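Local coordinates for major royal jelly protein 1 (Apis mellifera, PDB 5YYL), which is the most abundant protein of royal jelly, probably serving as larval food, and binds the sterol 24-methylenecholesterol, at residues A[329-334]-A[416-421]; A[369-374]-A[422-427]. All blocks are in the same frame, centred on the assembly; numbering follows the deposited sequence.

Contact 1: residues A[329-334]-A[416-421]; sequences CWNEHR and CENPDN
Cys329 and Cys416 are joined by a disulfide, SG to SG 2.0 Å with a chi3 of 99°, which pins the end of strand 326-331 to the segment that follows helix 407-411. Two residues further along the strand, the side-chain amide of Asn331 does the polar work. Its ND2 donates twice to the other segment: to the backbone O of Cys416 at 2.8 Å, and almost straight (175°) to OD1 of Asn418 at 3.0 Å. Both acceptors lie close to the plane of the Asn331 amide, whereas the Asn418 amide stands nearly perpendicular to it and receives the bond from above its carbonyl plane. With CG anti to the backbone N (chi1 -161°), the Asn331 amide is carried toward 416-418, and rotation about chi2 turns ND2 to that segment and OD1 to its own chain. There OD1 takes the backbone N of His333 at 2.8 Å, on a lone pair, closing an Asx turn, and a weak bond from His333 ND1. The nitrogen of the Asn418 amide makes a weak bond to the backbone O of Ser314. Since both polar atoms of the Asn331 amide have partners, its flip state is set, and its two bonds to 416-418 lie next to a covalent link.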
loop_
_atom_site.group_PDB
_atom_site.type_symbol
_atom_site.label_atom_id
_atom_site.label_comp_id
_atom_site.label_asym_id
_atom_site.label_seq_id
_atom_site.Cartn_x
_atom_site.Cartn_y
_atom_site.Cartn_z
ATOM N N CYS A 329 38.604 12.314 13.241
ATOM C CA CYS A 329 38.303 10.907 13.454
ATOM C C CYS A 329 39.550 10.050 13.476
ATOM O O CYS A 329 40.622 10.495 13.097
ATOM C CB CYS A 329 37.320 10.383 12.393
ATOM S SG CYS A 329 37.895 10.590 10.698
ATOM N N TRP A 330 39.368 8.813 13.920
ATOM C CA TRP A 330 40.419 7.812 13.961
ATOM C C TRP A 330 39.779 6.437 14.092
ATOM O O TRP A 330 38.975 6.232 14.989
ATOM C CB TRP A 330 41.354 8.064 15.131
ATOM C CG TRP A 330 42.278 6.937 15.384
ATOM C CD1 TRP A 330 43.363 6.609 14.657
ATOM C CD2 TRP A 330 42.205 5.980 16.450
ATOM N NE1 TRP A 330 43.989 5.500 15.193
ATOM C CE2 TRP A 330 43.293 5.094 16.292
ATOM C CE3 TRP A 330 41.323 5.780 17.515
ATOM C CZ2 TRP A 330 43.514 4.020 17.150
ATOM C CZ3 TRP A 330 41.554 4.705 18.380
ATOM C CH2 TRP A 330 42.641 3.848 18.191
ATOM N N ASN A 331 40.145 5.508 13.208
ATOM C CA ASN A 331 39.620 4.144 13.234
ATOM C C ASN A 331 40.432 3.299 14.221
ATOM O O ASN A 331 41.664 3.351 14.230
ATOM C CB ASN A 331 39.670 3.516 11.846
ATOM C CG ASN A 331 38.748 2.312 11.716
ATOM O OD1 ASN A 331 38.850 1.341 12.485
ATOM N ND2 ASN A 331 37.844 2.357 10.706
ATOM N N GLU A 332 39.730 2.527 15.054
ATOM C CA GLU A 332 40.378 1.684 16.054
ATOM C C GLU A 332 41.119 0.504 15.441
ATOM O O GLU A 332 42.054 -0.026 16.068
ATOM C CB GLU A 332 39.363 1.130 17.040
ATOM C CG GLU A 332 38.777 2.141 18.006
ATOM C CD GLU A 332 37.868 1.476 19.011
ATOM O OE1 GLU A 332 36.731 1.091 18.623
ATOM O OE2 GLU A 332 38.299 1.297 20.167
ATOM N N HIS A 333 40.690 0.082 14.242
ATOM C CA HIS A 333 41.392 -0.959 13.485
ATOM C C HIS A 333 42.826 -0.558 13.103
ATOM O O HIS A 333 43.701 -1.419 13.013
ATOM C CB HIS A 333 40.614 -1.347 12.222
ATOM C CG HIS A 333 39.282 -1.972 12.503
ATOM N ND1 HIS A 333 38.084 -1.341 12.231
ATOM C CD2 HIS A 333 38.957 -3.166 13.051
ATOM C CE1 HIS A 333 37.081 -2.121 12.588
ATOM N NE2 HIS A 333 37.584 -3.241 13.077
ATOM N N ARG A 334 43.053 0.738 12.888
ATOM C CA ARG A 334 44.379 1.252 12.572
ATOM C C ARG A 334 45.155 1.520 13.851
ATOM O O ARG A 334 44.614 1.437 14.964
ATOM C CB ARG A 334 44.312 2.542 11.751
ATOM C CG ARG A 334 43.416 2.532 10.533
ATOM C CD ARG A 334 44.089 2.207 9.219
ATOM N NE ARG A 334 43.129 2.470 8.137
ATOM C CZ ARG A 334 43.417 2.561 6.834
ATOM N NH1 ARG A 334 44.669 2.400 6.391
ATOM N NH2 ARG A 334 42.432 2.817 5.966
ATOM N N CYS A 416 39.932 7.042 7.975
ATOM C CA CYS A 416 38.974 6.612 9.004
ATOM C C CYS A 416 38.000 5.516 8.598
ATOM O O CYS A 416 37.422 4.880 9.481
ATOM C CB CYS A 416 38.174 7.817 9.491
ATOM S SG CYS A 416 39.182 9.026 10.387
ATOM N N GLU A 417 37.807 5.271 7.299
ATOM C CA GLU A 417 36.738 4.351 6.861
ATOM C C GLU A 417 36.991 2.902 7.237
ATOM O O GLU A 417 38.133 2.488 7.428
ATOM C CB GLU A 417 36.471 4.441 5.358
ATOM C CG GLU A 417 37.460 3.766 4.431
ATOM C CD GLU A 417 37.034 3.881 2.964
ATOM O OE1 GLU A 417 35.886 3.487 2.620
ATOM O OE2 GLU A 417 37.846 4.344 2.136
ATOM N N ASN A 418 35.900 2.157 7.369
ATOM C CA ASN A 418 35.952 0.701 7.433
ATOM C C ASN A 418 35.811 0.170 5.995
ATOM O O ASN A 418 35.188 0.816 5.145
ATOM C CB ASN A 418 34.839 0.142 8.321
ATOM C CG ASN A 418 35.098 0.380 9.780
ATOM O OD1 ASN A 418 36.098 -0.080 10.319
ATOM N ND2 ASN A 418 34.203 1.099 10.431
ATOM N N PRO A 419 36.375 -1.014 5.718
ATOM C CA PRO A 419 36.380 -1.520 4.346
ATOM C C PRO A 419 34.973 -1.767 3.806
ATOM O O PRO A 419 34.174 -2.433 4.465
ATOM C CB PRO A 419 37.159 -2.841 4.460
ATOM C CG PRO A 419 37.861 -2.792 5.784
ATOM C CD PRO A 419 36.948 -1.994 6.660
ATOM N N ASP A 420 34.689 -1.224 2.624
ATOM C CA ASP A 420 33.362 -1.296 2.006
ATOM C C ASP A 420 33.196 -2.547 1.143
ATOM O O ASP A 420 33.943 -2.725 0.176
ATOM C CB ASP A 420 33.111 -0.052 1.140
ATOM N N ASN A 421 32.246 -3.408 1.519
ATOM C CA ASN A 421 31.771 -4.511 0.661
ATOM C C ASN A 421 30.634 -3.971 -0.227
ATOM O O ASN A 421 29.518 -3.761 0.247
ATOM C CB ASN A 421 31.285 -5.714 1.500
ATOM C CG ASN A 421 32.337 -6.217 2.480
#

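Contact 2: residues A[369-374]-A[422-427]; sequences FDRYIN and DRTPFK. With 94R ((3beta,14beta,17alpha)-ergosta-5,24(28)-dien-3-ol), chain H; 94R ((3beta,14beta,17alpha)-ergosta-5,24(28)-dien-3-ol), chain F.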
loop_
_atom_site.group_PDB
_atom_site.type_symbol
_atom_site.label_atom_id
_atom_site.label_comp_id
_atom_site.label_asym_id
_atom_site.label_seq_id
_atom_site.Cartn_x
_atom_site.Cartn_y
_atom_site.Cartn_z
ATOM N N PHE A 369 18.076 -6.618 6.050
ATOM C CA PHE A 369 18.331 -5.457 5.218
ATOM C C PHE A 369 19.512 -4.590 5.643
ATOM O O PHE A 369 19.713 -3.518 5.072
ATOM C CB PHE A 369 17.073 -4.563 5.155
ATOM C CG PHE A 369 15.827 -5.263 4.668
ATOM C CD1 PHE A 369 15.882 -6.286 3.727
ATOM C CD2 PHE A 369 14.581 -4.869 5.136
ATOM C CE1 PHE A 369 14.718 -6.918 3.284
ATOM C CE2 PHE A 369 13.427 -5.508 4.713
ATOM C CZ PHE A 369 13.491 -6.531 3.771
ATOM N N ASP A 370 20.309 -5.024 6.609
ATOM C CA ASP A 370 21.461 -4.217 7.054
ATOM C C ASP A 370 22.419 -3.892 5.908
ATOM O O ASP A 370 22.966 -2.797 5.839
ATOM C CB ASP A 370 22.251 -4.923 8.175
ATOM C CG ASP A 370 21.488 -4.987 9.504
ATOM O OD1 ASP A 370 21.821 -5.876 10.334
ATOM O OD2 ASP A 370 20.568 -4.162 9.720
ATOM N N ARG A 371 22.608 -4.862 5.012
ATOM C CA ARG A 371 23.470 -4.718 3.840
ATOM C C ARG A 371 23.122 -3.549 2.911
ATOM O O ARG A 371 23.998 -3.036 2.207
ATOM C CB ARG A 371 23.495 -6.025 3.048
ATOM C CG ARG A 371 22.178 -6.447 2.402
ATOM C CD ARG A 371 22.335 -7.710 1.564
ATOM N NE ARG A 371 22.685 -8.856 2.425
ATOM C CZ ARG A 371 23.541 -9.837 2.127
ATOM N NH1 ARG A 371 24.176 -9.878 0.961
ATOM N NH2 ARG A 371 23.765 -10.782 3.029
ATOM N N TYR A 372 21.858 -3.134 2.910
ATOM C CA TYR A 372 21.408 -2.028 2.082
ATOM C C TYR A 372 21.556 -0.646 2.694
ATOM O O TYR A 372 21.314 0.349 2.015
ATOM C CB TYR A 372 19.956 -2.241 1.732
ATOM C CG TYR A 372 19.722 -3.507 0.965
ATOM C CD1 TYR A 372 20.117 -3.608 -0.357
ATOM C CD2 TYR A 372 19.103 -4.592 1.551
ATOM C CE1 TYR A 372 19.898 -4.764 -1.080
ATOM C CE2 TYR A 372 18.879 -5.753 0.847
ATOM C CZ TYR A 372 19.279 -5.832 -0.474
ATOM O OH TYR A 372 19.055 -6.971 -1.198
ATOM N N ILE A 373 21.954 -0.569 3.963
ATOM C CA ILE A 373 21.800 0.653 4.755
ATOM C C ILE A 373 23.048 0.983 5.547
ATOM O O ILE A 373 23.527 0.154 6.326
ATOM C CB ILE A 373 20.623 0.534 5.753
ATOM C CG1 ILE A 373 19.405 -0.040 5.026
ATOM C CG2 ILE A 373 20.295 1.903 6.352
ATOM C CD1 ILE A 373 18.103 0.085 5.722
ATOM N N ASN A 374 23.549 2.203 5.356
ATOM C CA ASN A 374 24.517 2.785 6.277
ATOM C C ASN A 374 23.734 3.330 7.440
ATOM O O ASN A 374 23.213 4.438 7.355
ATOM C CB ASN A 374 25.308 3.900 5.601
ATOM C CG ASN A 374 26.274 3.380 4.573
ATOM O OD1 ASN A 374 26.817 2.288 4.718
ATOM N ND2 ASN A 374 26.491 4.150 3.526
ATOM N N ASP A 422 30.938 -3.737 -1.500
ATOM C CA ASP A 422 30.012 -3.118 -2.459
ATOM C C ASP A 422 29.228 -4.244 -3.143
ATOM O O ASP A 422 29.528 -4.632 -4.281
ATOM C CB ASP A 422 30.842 -2.282 -3.456
ATOM C CG ASP A 422 30.012 -1.313 -4.295
ATOM O OD1 ASP A 422 28.774 -1.507 -4.423
ATOM O OD2 ASP A 422 30.634 -0.370 -4.850
ATOM N N ARG A 423 28.218 -4.761 -2.438
ATOM C CA ARG A 423 27.579 -6.048 -2.796
ATOM C C ARG A 423 26.087 -5.971 -3.111
ATOM O O ARG A 423 25.408 -6.977 -3.115
ATOM C CB ARG A 423 27.832 -7.079 -1.689
ATOM C CG ARG A 423 27.368 -6.653 -0.307
ATOM C CD ARG A 423 27.420 -7.813 0.694
ATOM N NE ARG A 423 27.044 -7.365 2.033
ATOM C CZ ARG A 423 27.025 -8.114 3.137
ATOM N NH1 ARG A 423 26.637 -7.557 4.285
ATOM N NH2 ARG A 423 27.377 -9.397 3.114
ATOM N N THR A 424 25.586 -4.775 -3.397
ATOM C CA THR A 424 24.169 -4.553 -3.668
ATOM C C THR A 424 24.058 -3.485 -4.727
ATOM O O THR A 424 24.886 -2.594 -4.781
ATOM C CB THR A 424 23.428 -4.054 -2.415
ATOM O OG1 THR A 424 24.137 -2.958 -1.825
ATOM C CG2 THR A 424 23.306 -5.184 -1.398
ATOM N N PRO A 425 23.015 -3.532 -5.561
ATOM C CA PRO A 425 22.843 -2.442 -6.515
ATOM C C PRO A 425 22.479 -1.082 -5.902
ATOM O O PRO A 425 22.413 -0.102 -6.628
ATOM C CB PRO A 425 21.715 -2.944 -7.411
ATOM C CG PRO A 425 20.946 -3.858 -6.554
ATOM C CD PRO A 425 21.923 -4.501 -5.633
ATOM N N PHE A 426 22.189 -1.029 -4.602
ATOM C CA PHE A 426 21.933 0.244 -3.925
ATOM C C PHE A 426 22.371 0.260 -2.461
ATOM O O PHE A 426 22.455 -0.778 -1.809
ATOM C CB PHE A 426 20.458 0.634 -4.053
ATOM C CG PHE A 426 19.537 -0.171 -3.186
ATOM C CD1 PHE A 426 19.116 0.326 -1.959
ATOM C CD2 PHE A 426 19.083 -1.418 -3.583
ATOM C CE1 PHE A 426 18.257 -0.404 -1.153
ATOM C CE2 PHE A 426 18.224 -2.155 -2.780
ATOM C CZ PHE A 426 17.814 -1.649 -1.563
ATOM N N LYS A 427 22.671 1.454 -1.964
ATOM C CA LYS A 427 23.060 1.676 -0.571
ATOM C C LYS A 427 22.393 2.954 -0.109
ATOM O O LYS A 427 22.504 3.977 -0.792
ATOM C CB LYS A 427 24.580 1.800 -0.432
ATOM C CG LYS A 427 25.117 1.480 0.955
ATOM C CD LYS A 427 24.935 -0.006 1.284
ATOM C CE LYS A 427 26.152 -0.613 1.957
ATOM N NZ LYS A 427 26.302 -0.195 3.387
HETATM C C1 94R H . 12.695 6.336 -7.608
HETATM O O1 94R H . 13.931 8.743 -10.193
HETATM C C2 94R H . 12.627 7.259 -8.821
HETATM C C3 94R H . 14.001 7.873 -9.053
HETATM C C4 94R H . 15.060 6.799 -9.311
HETATM C C5 94R H . 15.006 5.689 -8.284
HETATM C C10 94R H . 13.681 5.155 -7.757
HETATM C C19 94R H . 13.108 4.140 -8.752
HETATM C C9 94R H . 13.938 4.520 -6.384
HETATM C C11 94R H . 12.670 3.982 -5.724
HETATM C C12 94R H . 12.907 3.332 -4.365
HETATM C C13 94R H . 13.944 2.218 -4.455
HETATM C C18 94R H . 13.430 1.056 -5.324
HETATM C C17 94R H . 14.454 1.713 -3.103
HETATM C C20 94R H . 13.609 0.702 -2.319
HETATM C C22 94R H . 14.211 0.499 -0.931
HETATM C C23 94R H . 14.246 -0.987 -0.656
HETATM C C24 94R H . 14.633 -1.349 0.745
HETATM C C28 94R H . 15.540 -0.707 1.461
HETATM C C25 94R H . 13.970 -2.542 1.323
HETATM C C27 94R H . 13.248 -2.174 2.610
HETATM C C26 94R H . 15.057 -3.596 1.485
HETATM C C21 94R H . 12.129 1.050 -2.160
HETATM C C16 94R H . 15.828 1.152 -3.451
HETATM C C15 94R H . 16.251 1.843 -4.747
HETATM C C14 94R H . 15.187 2.888 -4.993
HETATM C C8 94R H . 15.042 3.475 -6.396
HETATM C C7 94R H . 16.341 4.123 -6.822
HETATM C C6 94R H . 16.181 5.202 -7.877
HETATM C C1 94R F . 14.165 -0.199 6.170
HETATM O O1 94R F . 16.111 -1.197 9.281
HETATM C C2 94R F . 14.425 -0.922 7.496
HETATM C C3 94R F . 15.811 -0.584 8.021
HETATM C C4 94R F . 15.978 0.923 8.189
HETATM C C5 94R F . 15.438 1.723 7.030
HETATM C C10 94R F . 14.164 1.316 6.339
HETATM C C19 94R F . 13.009 1.731 7.251
HETATM C C9 94R F . 14.101 1.984 4.961
HETATM C C11 94R F . 12.800 1.711 4.190
HETATM C C12 94R F . 12.684 2.419 2.829
HETATM C C13 94R F . 12.877 3.922 3.008
HETATM C C18 94R F . 11.709 4.528 3.793
HETATM C C17 94R F . 13.136 4.724 1.727
HETATM C C20 94R F . 11.951 5.150 0.861
HETATM C C22 94R F . 12.477 5.786 -0.419
HETATM C C23 94R F . 11.547 6.865 -0.943
HETATM C C24 94R F . 12.046 7.524 -2.224
HETATM C C28 94R F . 13.310 7.529 -2.653
HETATM C C25 94R F . 11.024 8.264 -3.025
HETATM C C27 94R F . 11.107 7.869 -4.503
HETATM C C26 94R F . 11.206 9.761 -2.787
HETATM C C21 94R F . 11.048 3.983 0.491
HETATM C C16 94R F . 13.933 5.941 2.214
HETATM C C15 94R F . 14.524 5.575 3.569
HETATM C C14 94R F . 14.233 4.092 3.675
HETATM C C8 94R F . 14.367 3.479 5.050
HETATM C C7 94R F . 15.761 3.738 5.577
HETATM C C6 94R F . 16.137 2.812 6.696
HETATM O O HOH W 1 26.681 -4.239 2.049
#
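Tyr372 and Phe426 form the aromatic part of this contact. Their planes are only 12° from parallel, with centroids 4.7 Å apart, but the rings are slid apart and barely overlap, Tyr372 CD1 coming over one face of Phe426, 3.3 Å from CZ. The methyl CG2 of Thr424 comes obliquely against the same tyrosine, 3.4 Å from CE1, while the Tyr372 hydroxyl bonds to a polar side chain of another protein.

Ile373 lines the 24-methylenecholesterol pocket with Pro364, Val366 and Ile430, and the sterols are hydrogen-bonded to Pro364 O, including that of the second subunit. C16 of one sterol sits over the centre of the opposite face of Phe426, and its branched tail places C26 over the ring of Phe369. Ile373 CD1 meets C3 of the second sterol at 3.3 Å.

The guanidinium of Arg371 lies flat on that of Arg423, centres 4.0 Å apart and planes at 23°. The bend at chi3 of Arg371 (65°) helps bring them face to face despite their like charge, and a water bridges Arg423 NE to the backbone O of Arg371. Lys427, kinked along its chain, passes that carbonyl with CD and CE and donates from NZ to Asn374 OD1 at 2.9 Å, from above the amide's carbonyl plane.

Backbone bonds from Tyr372 and Asn374 to Ile428 set strand 426-430 parallel to strand 373-383, at the point where the 3-10 turn 369-372 leads into the latter. On its other side, strand 426-430 pairs antiparallel with a strand of the second subunit, carrying the sheet across the interface.

Overall arrangement
Both contacts fasten the chain's C-terminal segment, and they adjoin in sequence: 416-421 runs directly into 422-427, while the centres of the two contacts lie about 18 Å apart. Contact 1 ties it to the four-stranded antiparallel sheet holding strand 326-331, consistent with one blade of a beta-propeller; contact 2 adds it to the mixed sheet through strand 373-383. Each is partly buried. No other chain reaches contact 1, which relies on a covalent bond and amide hydrogen bonds within one subunit. Contact 2, farther from the chain's centre, lies among sterols, a second subunit and another protein, and its chemistry is mixed: aromatic and apolar beside the sterols, charged and polar where the stacked arginines and the lysine are more exposed.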